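Hypothetical protein PH1109 (Pyrococcus horikoshii, PDB 2D59) is of unknown function but belongs to the CoA-binding domain family, with a Rossmann-like core of a parallel beta-sheet flanked by helices. Local coordinates at residues M134-H137 with E138-L141; G9-D12 with E13-R16; V105-Y109 with N110-R114; Y68-V71 with L72-P75. All coordinates share one frame; numbering follows the deposited sequence.

Contact 1: residues M134-H137 with E138-L141; sequences MREH and ERLL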
loop_
_atom_site.group_PDB
_atom_site.type_symbol
_atom_site.label_atom_id
_atom_site.label_comp_id
_atom_site.label_asym_id
_atom_site.label_seq_id
_atom_site.Cartn_x
_atom_site.Cartn_y
_atom_site.Cartn_z
ATOM N N MET A 134 4.114 -2.217 7.801
ATOM C CA MET A 134 5.146 -2.867 8.594
ATOM C C MET A 134 4.830 -2.807 10.084
ATOM O O MET A 134 4.909 -3.819 10.786
ATOM C CB MET A 134 6.504 -2.212 8.348
ATOM C CG MET A 134 7.584 -2.733 9.269
ATOM S SD MET A 134 9.194 -2.037 8.878
ATOM C CE MET A 134 9.061 -0.444 9.642
ATOM N N ARG A 135 4.489 -1.613 10.566
ATOM C CA ARG A 135 4.165 -1.426 11.971
ATOM C C ARG A 135 3.011 -2.334 12.383
ATOM O O ARG A 135 3.069 -2.994 13.423
ATOM C CB ARG A 135 3.779 0.030 12.239
ATOM C CG ARG A 135 3.822 0.405 13.714
ATOM C CD ARG A 135 4.978 1.357 13.999
ATOM N NE ARG A 135 4.650 2.734 13.638
ATOM C CZ ARG A 135 5.535 3.726 13.585
ATOM N NH1 ARG A 135 5.143 4.948 13.256
ATOM N NH2 ARG A 135 6.815 3.493 13.848
ATOM N N GLU A 136 1.961 -2.354 11.568
ATOM C CA GLU A 136 0.794 -3.185 11.859
ATOM C C GLU A 136 1.159 -4.664 11.846
ATOM O O GLU A 136 0.731 -5.431 12.715
ATOM C CB GLU A 136 -0.319 -2.913 10.839
ATOM C CG GLU A 136 -0.944 -1.530 10.932
ATOM C CD GLU A 136 -1.463 -1.219 12.322
ATOM O OE1 GLU A 136 -0.696 -0.666 13.135
ATOM O OE2 GLU A 136 -2.636 -1.540 12.604
ATOM N N HIS A 137 1.957 -5.074 10.866
ATOM C CA HIS A 137 2.353 -6.470 10.784
ATOM C C HIS A 137 3.146 -6.862 12.025
ATOM O O HIS A 137 2.875 -7.885 12.654
ATOM C CB HIS A 137 3.179 -6.713 9.521
ATOM C CG HIS A 137 3.465 -8.158 9.260
ATOM N ND1 HIS A 137 4.456 -8.851 9.920
ATOM C CD2 HIS A 137 2.875 -9.046 8.426
ATOM C CE1 HIS A 137 4.466 -10.104 9.502
ATOM N NE2 HIS A 137 3.517 -10.249 8.596
ATOM N N GLU A 138 4.118 -6.034 12.387
ATOM C CA GLU A 138 4.938 -6.306 13.559
ATOM C C GLU A 138 4.129 -6.456 14.842
ATOM O O GLU A 138 4.313 -7.421 15.586
ATOM C CB GLU A 138 5.971 -5.190 13.756
ATOM C CG GLU A 138 7.158 -5.259 12.813
ATOM C CD GLU A 138 8.121 -4.100 13.004
ATOM O OE1 GLU A 138 9.243 -4.161 12.460
ATOM O OE2 GLU A 138 7.751 -3.125 13.692
ATOM N N ARG A 139 3.233 -5.510 15.102
ATOM C CA ARG A 139 2.450 -5.555 16.334
ATOM C C ARG A 139 1.277 -6.531 16.342
ATOM O O ARG A 139 0.874 -7.005 17.404
ATOM C CB ARG A 139 1.950 -4.149 16.694
ATOM C CG ARG A 139 0.753 -3.675 15.901
ATOM C CD ARG A 139 0.361 -2.246 16.281
ATOM N NE ARG A 139 -0.885 -1.858 15.630
ATOM C CZ ARG A 139 -2.095 -2.221 16.047
ATOM N NH1 ARG A 139 -3.172 -1.832 15.379
ATOM N NH2 ARG A 139 -2.230 -2.946 17.151
ATOM N N LEU A 140 0.736 -6.848 15.171
ATOM C CA LEU A 140 -0.404 -7.758 15.104
ATOM C C LEU A 140 -0.056 -9.206 14.790
ATOM O O LEU A 140 -0.759 -10.121 15.224
ATOM C CB LEU A 140 -1.418 -7.252 14.077
ATOM C CG LEU A 140 -2.042 -5.886 14.375
ATOM C CD1 LEU A 140 -2.874 -5.429 13.184
ATOM C CD2 LEU A 140 -2.902 -5.976 15.626
ATOM N N LEU A 141 1.021 -9.421 14.043
ATOM C CA LEU A 141 1.418 -10.774 13.667
ATOM C C LEU A 141 2.834 -11.147 14.104
ATOM O O LEU A 141 3.227 -12.311 14.021
ATOM C CB LEU A 141 1.284 -10.940 12.151
ATOM C CG LEU A 141 -0.123 -10.779 11.560
ATOM C CD1 LEU A 141 -0.053 -10.681 10.045
ATOM C CD2 LEU A 141 -0.987 -11.965 11.981
HETATM O O HOH W 1 4.976 -2.227 15.535
#
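Glu136 and Arg139 form an i to i+3 salt bridge on helix 133-141, the last helix of this Rossmann-like fold. The arginine grips the carboxylate side-on with two nitrogens, one to each oxygen. Its NE lies 2.8 Å from Glu136 OE1, on a nearly straight bond in the guanidinium plane, although the oxygen is met from above the carboxylate plane. The second bond, from Arg139 NH1 to the syn side of Glu136 OE2, is also 2.8 Å but more bent. Carboxylate and guanidinium planes stand 54° apart, so the pair is twisted rather than coplanar. Arg139 reaches back because CG sits between its backbone N and carbonyl carbon (chi1 78°) and the chain then runs extended to NE; Glu136 folds at chi2 to meet it. Leu140 CG covers one face of the guanidinium.

On another side of the helix, His137 and Leu141 meet at about a right angle. Leu141 CB stands over the imidazole, 4.2 Å from the ring centroid, in a CH-pi contact. Underneath run the helical backbone bonds, such as Glu138 N to Met134 O at 2.8 Å. Glu138 CG is 3.4 Å from Met134 O, and a water donates to Arg135 O at 2.9 Å and only weakly to Glu138 OE2.

Farther out, Tyr44 of helix 37-47 binds His137 ND1. A second shell of charges extends the network: Arg131 also pairs with Glu136 OE2, and two cations on one carboxylate would probably favour its ionised form. From helix 12-21, Asp12 OD2 meets Arg139 NH1.

Contact 2: residues G9-D12 with E13-R16; sequences GLTD and EDIR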
loop_
_atom_site.group_PDB
_atom_site.type_symbol
_atom_site.label_atom_id
_atom_site.label_comp_id
_atom_site.label_asym_id
_atom_site.label_seq_id
_atom_site.Cartn_x
_atom_site.Cartn_y
_atom_site.Cartn_z
ATOM N N GLY A 9 -11.817 3.041 10.725
ATOM C CA GLY A 9 -12.454 2.538 11.929
ATOM C C GLY A 9 -12.348 1.034 12.105
ATOM O O GLY A 9 -13.053 0.447 12.926
ATOM N N LEU A 10 -11.460 0.406 11.342
ATOM C CA LEU A 10 -11.273 -1.038 11.420
ATOM C C LEU A 10 -10.634 -1.458 12.748
ATOM O O LEU A 10 -9.946 -0.671 13.401
ATOM C CB LEU A 10 -10.405 -1.506 10.246
ATOM C CG LEU A 10 -10.864 -1.062 8.853
ATOM C CD1 LEU A 10 -9.851 -1.518 7.814
ATOM C CD2 LEU A 10 -12.244 -1.642 8.541
ATOM N N THR A 11 -10.863 -2.708 13.138
ATOM C CA THR A 11 -10.325 -3.251 14.382
ATOM C C THR A 11 -8.991 -3.942 14.130
ATOM O O THR A 11 -8.611 -4.166 12.979
ATOM C CB THR A 11 -11.277 -4.297 14.986
ATOM O OG1 THR A 11 -11.333 -5.440 14.123
ATOM C CG2 THR A 11 -12.675 -3.719 15.141
ATOM N N ASP A 12 -8.277 -4.283 15.197
ATOM C CA ASP A 12 -7.003 -4.967 15.030
ATOM C C ASP A 12 -7.235 -6.286 14.302
ATOM O O ASP A 12 -6.379 -6.751 13.553
ATOM C CB ASP A 12 -6.339 -5.231 16.383
ATOM C CG ASP A 12 -5.685 -3.992 16.960
ATOM O OD1 ASP A 12 -5.089 -4.087 18.052
ATOM O OD2 ASP A 12 -5.766 -2.924 16.318
ATOM N N GLU A 13 -8.406 -6.879 14.520
ATOM C CA GLU A 13 -8.758 -8.144 13.888
ATOM C C GLU A 13 -8.899 -7.961 12.378
ATOM O O GLU A 13 -8.458 -8.805 11.595
ATOM C CB GLU A 13 -10.078 -8.670 14.463
ATOM C CG GLU A 13 -10.147 -10.180 14.562
ATOM C CD GLU A 13 -9.324 -10.721 15.718
ATOM O OE1 GLU A 13 -8.141 -10.339 15.837
ATOM O OE2 GLU A 13 -9.857 -11.530 16.507
ATOM N N ASP A 14 -9.525 -6.858 11.978
ATOM C CA ASP A 14 -9.718 -6.559 10.561
ATOM C C ASP A 14 -8.380 -6.379 9.864
ATOM O O ASP A 14 -8.150 -6.926 8.786
ATOM C CB ASP A 14 -10.532 -5.276 10.373
ATOM C CG ASP A 14 -11.949 -5.391 10.903
ATOM O OD1 ASP A 14 -12.585 -6.444 10.694
ATOM O OD2 ASP A 14 -12.432 -4.415 11.512
ATOM N N ILE A 15 -7.498 -5.600 10.484
ATOM C CA ILE A 15 -6.185 -5.336 9.899
ATOM C C ILE A 15 -5.390 -6.622 9.791
ATOM O O ILE A 15 -4.748 -6.887 8.772
ATOM C CB ILE A 15 -5.391 -4.290 10.728
ATOM C CG1 ILE A 15 -6.043 -2.918 10.564
ATOM C CG2 ILE A 15 -3.955 -4.183 10.239
ATOM C CD1 ILE A 15 -7.506 -2.895 10.841
ATOM N N ARG A 16 -5.435 -7.423 10.847
ATOM C CA ARG A 16 -4.717 -8.688 10.865
ATOM C C ARG A 16 -5.208 -9.585 9.727
ATOM O O ARG A 16 -4.421 -10.295 9.097
ATOM C CB ARG A 16 -4.926 -9.384 12.213
ATOM C CG ARG A 16 -4.125 -10.654 12.382
ATOM C CD ARG A 16 -4.325 -11.269 13.762
ATOM N NE ARG A 16 -3.665 -10.519 14.830
ATOM C CZ ARG A 16 -4.303 -9.903 15.823
ATOM N NH1 ARG A 16 -3.618 -9.249 16.753
ATOM N NH2 ARG A 16 -5.630 -9.934 15.887
#
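The chain passes from extended backbone at Leu10 and Thr11 into helical angles at Asp12, with Thr11 at the N-cap of helix 12-21. The first turn closes through Arg16 N to Asp12 O, 2.9 Å apart.

Thr11 and Asp14 serve each other's backbone. Asp14 N donates to Thr11 OG1 over 3.1 Å; in return, Thr11 N gives an almost perfectly straight bond to Asp14 OD2 at 2.8 Å, reaching the anti side of the carboxylate 27° out of its plane. With chi1 at 67°, OG1 lies between the Thr11 backbone N and carbonyl carbon, which turns it back over the helix start. The Thr11 N-H, together with the helix N-terminus, would probably favour a charged Asp14.

Leu10 CB lies against the end of Ile15, though the modelled position of CD1 is too tight to be relied on; Ile15 itself touches Leu140 and Glu136 of helix 133-141. Farther along, Arg16 bends at chi3 so that NH2 meets Glu13 OE1 in a salt bridge, while its NE binds Leu140 O. Asp12 directs OD2 to Arg139. The reciprocal exchange between Thr11 and Asp14 is a capping box, a classic start of an alpha-helix.

Contact 3: residues V105-Y109 with N110-R114; sequences VWFQY and NTYNR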
loop_
_atom_site.group_PDB
_atom_site.type_symbol
_atom_site.label_atom_id
_atom_site.label_comp_id
_atom_site.label_asym_id
_atom_site.label_seq_id
_atom_site.Cartn_x
_atom_site.Cartn_y
_atom_site.Cartn_z
ATOM N N VAL A 105 -7.147 -0.156 -0.240
ATOM C CA VAL A 105 -6.323 1.019 -0.483
ATOM C C VAL A 105 -5.761 1.310 0.901
ATOM O O VAL A 105 -6.511 1.486 1.860
ATOM C CB VAL A 105 -7.143 2.230 -0.971
ATOM C CG1 VAL A 105 -6.218 3.428 -1.178
ATOM C CG2 VAL A 105 -7.846 1.888 -2.272
ATOM N N TRP A 106 -4.441 1.332 1.006
ATOM C CA TRP A 106 -3.792 1.568 2.284
ATOM C C TRP A 106 -3.020 2.881 2.282
ATOM O O TRP A 106 -1.994 3.003 1.616
ATOM C CB TRP A 106 -2.850 0.399 2.591
ATOM C CG TRP A 106 -2.274 0.407 3.977
ATOM C CD1 TRP A 106 -1.554 1.411 4.559
ATOM C CD2 TRP A 106 -2.343 -0.650 4.944
ATOM N NE1 TRP A 106 -1.168 1.045 5.824
ATOM C CE2 TRP A 106 -1.636 -0.216 6.086
ATOM C CE3 TRP A 106 -2.926 -1.925 4.953
ATOM C CZ2 TRP A 106 -1.503 -1.007 7.234
ATOM C CZ3 TRP A 106 -2.791 -2.714 6.095
ATOM C CH2 TRP A 106 -2.083 -2.250 7.218
ATOM N N PHE A 107 -3.526 3.862 3.027
ATOM C CA PHE A 107 -2.886 5.169 3.138
ATOM C C PHE A 107 -1.864 5.150 4.271
ATOM O O PHE A 107 -2.225 5.039 5.443
ATOM C CB PHE A 107 -3.934 6.247 3.429
ATOM C CG PHE A 107 -4.837 6.560 2.263
ATOM C CD1 PHE A 107 -4.491 7.544 1.338
ATOM C CD2 PHE A 107 -6.040 5.882 2.101
ATOM C CE1 PHE A 107 -5.337 7.849 0.270
ATOM C CE2 PHE A 107 -6.894 6.181 1.035
ATOM C CZ PHE A 107 -6.539 7.167 0.120
ATOM N N GLN A 108 -0.586 5.249 3.922
ATOM C CA GLN A 108 0.468 5.269 4.926
ATOM C C GLN A 108 0.427 6.636 5.617
ATOM O O GLN A 108 -0.336 7.517 5.220
ATOM C CB GLN A 108 1.830 5.048 4.262
ATOM C CG GLN A 108 2.048 3.651 3.684
ATOM C CD GLN A 108 2.548 2.651 4.709
ATOM O OE1 GLN A 108 3.374 2.980 5.564
ATOM N NE2 GLN A 108 2.073 1.416 4.612
ATOM N N TYR A 109 1.245 6.811 6.646
ATOM C CA TYR A 109 1.276 8.068 7.384
ATOM C C TYR A 109 1.462 9.302 6.499
ATOM O O TYR A 109 2.282 9.309 5.580
ATOM C CB TYR A 109 2.384 8.023 8.443
ATOM C CG TYR A 109 2.158 6.980 9.517
ATOM C CD1 TYR A 109 0.974 6.957 10.250
ATOM C CD2 TYR A 109 3.133 6.022 9.809
ATOM C CE1 TYR A 109 0.761 6.010 11.247
ATOM C CE2 TYR A 109 2.928 5.067 10.808
ATOM C CZ TYR A 109 1.739 5.071 11.522
ATOM O OH TYR A 109 1.528 4.147 12.522
ATOM N N ASN A 110 0.676 10.335 6.788
ATOM C CA ASN A 110 0.732 11.606 6.074
ATOM C C ASN A 110 0.485 11.527 4.569
ATOM O O ASN A 110 1.117 12.248 3.798
ATOM C CB ASN A 110 2.084 12.282 6.326
ATOM C CG ASN A 110 2.373 12.478 7.803
ATOM O OD1 ASN A 110 2.493 11.512 8.557
ATOM N ND2 ASN A 110 2.485 13.732 8.224
ATOM N N THR A 111 -0.434 10.663 4.151
ATOM C CA THR A 111 -0.754 10.526 2.732
ATOM C C THR A 111 -2.260 10.604 2.488
ATOM O O THR A 111 -2.708 10.679 1.345
ATOM C CB THR A 111 -0.283 9.167 2.167
ATOM O OG1 THR A 111 -1.125 8.123 2.674
ATOM C CG2 THR A 111 1.150 8.880 2.572
ATOM N N TYR A 112 -3.042 10.595 3.561
ATOM C CA TYR A 112 -4.493 10.601 3.424
ATOM C C TYR A 112 -5.140 11.837 2.799
ATOM O O TYR A 112 -4.830 12.974 3.156
ATOM C CB TYR A 112 -5.139 10.315 4.782
ATOM C CG TYR A 112 -6.586 9.911 4.681
ATOM C CD1 TYR A 112 -7.611 10.849 4.824
ATOM C CD2 TYR A 112 -6.934 8.585 4.428
ATOM C CE1 TYR A 112 -8.951 10.472 4.722
ATOM C CE2 TYR A 112 -8.264 8.197 4.324
ATOM C CZ TYR A 112 -9.266 9.143 4.473
ATOM O OH TYR A 112 -10.578 8.739 4.385
ATOM N N ASN A 113 -6.047 11.583 1.860
ATOM C CA ASN A 113 -6.807 12.619 1.164
ATOM C C ASN A 113 -8.244 12.108 1.186
ATOM O O ASN A 113 -8.519 11.017 0.689
ATOM C CB ASN A 113 -6.335 12.757 -0.288
ATOM C CG ASN A 113 -7.150 13.772 -1.070
ATOM O OD1 ASN A 113 -6.870 14.971 -1.041
ATOM N ND2 ASN A 113 -8.176 13.299 -1.760
ATOM N N ARG A 114 -9.163 12.880 1.760
ATOM C CA ARG A 114 -10.547 12.424 1.852
ATOM C C ARG A 114 -11.255 12.231 0.516
ATOM O O ARG A 114 -12.097 11.346 0.385
ATOM C CB ARG A 114 -11.375 13.362 2.738
ATOM C CG ARG A 114 -11.616 14.747 2.178
ATOM C CD ARG A 114 -12.635 15.487 3.041
ATOM N NE ARG A 114 -13.950 14.847 2.989
ATOM C CZ ARG A 114 -14.764 14.907 1.939
ATOM N NH1 ARG A 114 -15.941 14.294 1.966
ATOM N NH2 ARG A 114 -14.406 15.592 0.864
HETATM O O HOH W 2 -2.569 9.418 6.353
#
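A type II beta turn, Gln108 to Thr111, carries the chain off the end of strand 104-107 of the parallel sheet, and Phe107 and Tyr112 pack against each other just outside it. Their rings make an edge-to-face pair, centroids 4.9 Å apart and planes at 64°. The CD2 edge of Tyr112 sits over one face of Phe107, offset toward the rim, with Tyr112 CD2 3.6 Å from Phe107 CG.

Gln108 O gathers the polar contacts of the turn. Thr111 OG1 donates to it at 2.7 Å, tilted from the carbonyl plane, whereas the Thr111 N bond to the same oxygen is weak at 3.3 Å. OG1 stands between the backbone N and the carbonyl carbon of Thr111 (chi1 72°), which places it there and also at the edge of the Phe107 ring. A water donates to Gln108 O and accepts from Tyr112 N, 3.1 Å from each, linking the first residue of the turn to the residue that follows it. Positive phi at Asn110 (58°) completes the bend.

Beyond the turn, Tyr112 OH bonds Ser117 OG of helix 114-122. Phe107 touches Leu83 of strand 80-83 and Ala129 of strand 126-129, and Tyr109 reaches Arg135 of helix 133-141.

Contact 4: residues Y68-V71 with L72-P75; sequences YPSV and LDIP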
loop_
_atom_site.group_PDB
_atom_site.type_symbol
_atom_site.label_atom_id
_atom_site.label_comp_id
_atom_site.label_asym_id
_atom_site.label_seq_id
_atom_site.Cartn_x
_atom_site.Cartn_y
_atom_site.Cartn_z
ATOM N N TYR A 68 7.106 -0.429 -11.780
ATOM C CA TYR A 68 6.227 0.082 -12.829
ATOM C C TYR A 68 5.841 1.550 -12.631
ATOM O O TYR A 68 5.762 2.038 -11.505
ATOM C CB TYR A 68 4.961 -0.781 -12.910
ATOM C CG TYR A 68 5.239 -2.252 -13.130
ATOM C CD1 TYR A 68 5.685 -3.065 -12.086
ATOM C CD2 TYR A 68 5.087 -2.825 -14.391
ATOM C CE1 TYR A 68 5.973 -4.414 -12.294
ATOM C CE2 TYR A 68 5.372 -4.170 -14.611
ATOM C CZ TYR A 68 5.813 -4.958 -13.562
ATOM O OH TYR A 68 6.093 -6.288 -13.786
ATOM N N PRO A 69 5.605 2.277 -13.736
ATOM C CA PRO A 69 5.229 3.691 -13.648
ATOM C C PRO A 69 3.781 3.893 -13.201
ATOM O O PRO A 69 3.407 4.978 -12.758
ATOM C CB PRO A 69 5.480 4.199 -15.066
ATOM C CG PRO A 69 5.130 3.012 -15.896
ATOM C CD PRO A 69 5.784 1.870 -15.142
ATOM N N SER A 70 2.977 2.842 -13.319
ATOM C CA SER A 70 1.570 2.887 -12.932
ATOM C C SER A 70 1.096 1.542 -12.395
ATOM O O SER A 70 1.634 0.494 -12.752
ATOM C CB SER A 70 0.706 3.282 -14.132
ATOM O OG SER A 70 -0.661 2.999 -13.886
ATOM N N VAL A 71 0.081 1.577 -11.537
ATOM C CA VAL A 71 -0.470 0.357 -10.958
ATOM C C VAL A 71 -1.065 -0.552 -12.031
ATOM O O VAL A 71 -0.963 -1.777 -11.947
ATOM C CB VAL A 71 -1.569 0.675 -9.917
ATOM C CG1 VAL A 71 -2.222 -0.611 -9.442
ATOM C CG2 VAL A 71 -0.969 1.426 -8.739
ATOM N N LEU A 72 -1.684 0.054 -13.038
ATOM C CA LEU A 72 -2.302 -0.700 -14.120
ATOM C C LEU A 72 -1.292 -1.427 -15.007
ATOM O O LEU A 72 -1.649 -2.374 -15.707
ATOM C CB LEU A 72 -3.169 0.225 -14.980
ATOM C CG LEU A 72 -4.442 0.760 -14.317
ATOM C CD1 LEU A 72 -5.170 1.692 -15.273
ATOM C CD2 LEU A 72 -5.339 -0.404 -13.921
ATOM N N ASP A 73 -0.037 -0.987 -14.976
ATOM C CA ASP A 73 1.004 -1.612 -15.787
ATOM C C ASP A 73 1.453 -2.953 -15.218
ATOM O O ASP A 73 2.068 -3.758 -15.917
ATOM C CB ASP A 73 2.217 -0.687 -15.917
ATOM C CG ASP A 73 1.902 0.581 -16.679
ATOM O OD1 ASP A 73 1.274 0.484 -17.753
ATOM O OD2 ASP A 73 2.290 1.671 -16.213
ATOM N N ILE A 74 1.153 -3.185 -13.946
ATOM C CA ILE A 74 1.529 -4.434 -13.297
ATOM C C ILE A 74 0.751 -5.592 -13.915
ATOM O O ILE A 74 -0.477 -5.575 -13.953
ATOM C CB ILE A 74 1.234 -4.376 -11.785
ATOM C CG1 ILE A 74 2.048 -3.248 -11.157
ATOM C CG2 ILE A 74 1.573 -5.708 -11.133
ATOM C CD1 ILE A 74 1.677 -2.944 -9.715
ATOM N N PRO A 75 1.465 -6.613 -14.413
ATOM C CA PRO A 75 0.851 -7.791 -15.037
ATOM C C PRO A 75 0.008 -8.629 -14.076
ATOM O O PRO A 75 -1.112 -9.022 -14.397
ATOM C CB PRO A 75 2.058 -8.582 -15.553
ATOM C CG PRO A 75 3.111 -7.538 -15.741
ATOM C CD PRO A 75 2.930 -6.672 -14.528
#
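Tyr68 carries CG anti to its carbonyl carbon (chi1 -56°), which swings the phenol ring under Ile74 and Pro75, and Ser70 places OG anti to its own N (chi1 165°), where it can meet the backbone two residues on. Ile74 CA stands over the centre of the tyrosine ring, 4.1 Å from the centroid and close to the ring normal, a CH-pi contact. Its CG1 covers the same face near Tyr68 CD1, at 3.8 Å, with the two side chains crossing at about a right angle. Pro75 comes in obliquely at the phenol end, its CD 3.5 Å from Tyr68 CZ.

Along the bend, Leu72 N donates to Ser70 OG at 3.2 Å, an ST turn. Asp73 N bonds Ser70 O and Ile74 N bonds Val71 O, each 3.2 Å long, and in both the donor lies well above the carbonyl plane. Asp73 turns its carboxylate back over the start of the bend, with OD2 3.1 Å from Ser70 CB and also beside Pro69 CG.

Along the chain, 68-75 belongs to the loop from strand 65-66 to strand 80-83. Ile74 packs on Tyr53 and Val55 of strand 51-55, while Val71 reaches Val28 of strand 24-28. From helix 87-100, Gln96 accepts from Val71 N and Lys100 binds Ile74 O. Three successive N-H groups, those of Leu72, Asp73 and Ile74, are thus satisfied within the turn by one hydroxyl and two carbonyls, so the bend is held by its own short-range bonds while Ile74 and Pro75 pack on the tyrosine ring and limit its movement on that side.

How the contacts relate
Along the chain the order is contact 2, contact 4, contact 3 and contact 1. Contacts 1 and 2 lie on helices 133-141 and 12-21; the helices pack together, and the centres of the two contacts are about 11 Å apart: Arg139 NH1 meets Asp12 OD2 at 3.0 Å, and Leu140 packs on Ile15. Contact 3, at the end of strand 104-107, joins both through Trp106, which touches Glu136 and Ile15, and Tyr109 adds a contact with Arg135. Contact 4 sits across the chain's centre from contacts 1 and 2, with centres about 27 and 28 Å away, beside strands 51-55 and 24-28. The parallel sheet thus connects the paired terminal helices to this distant turn.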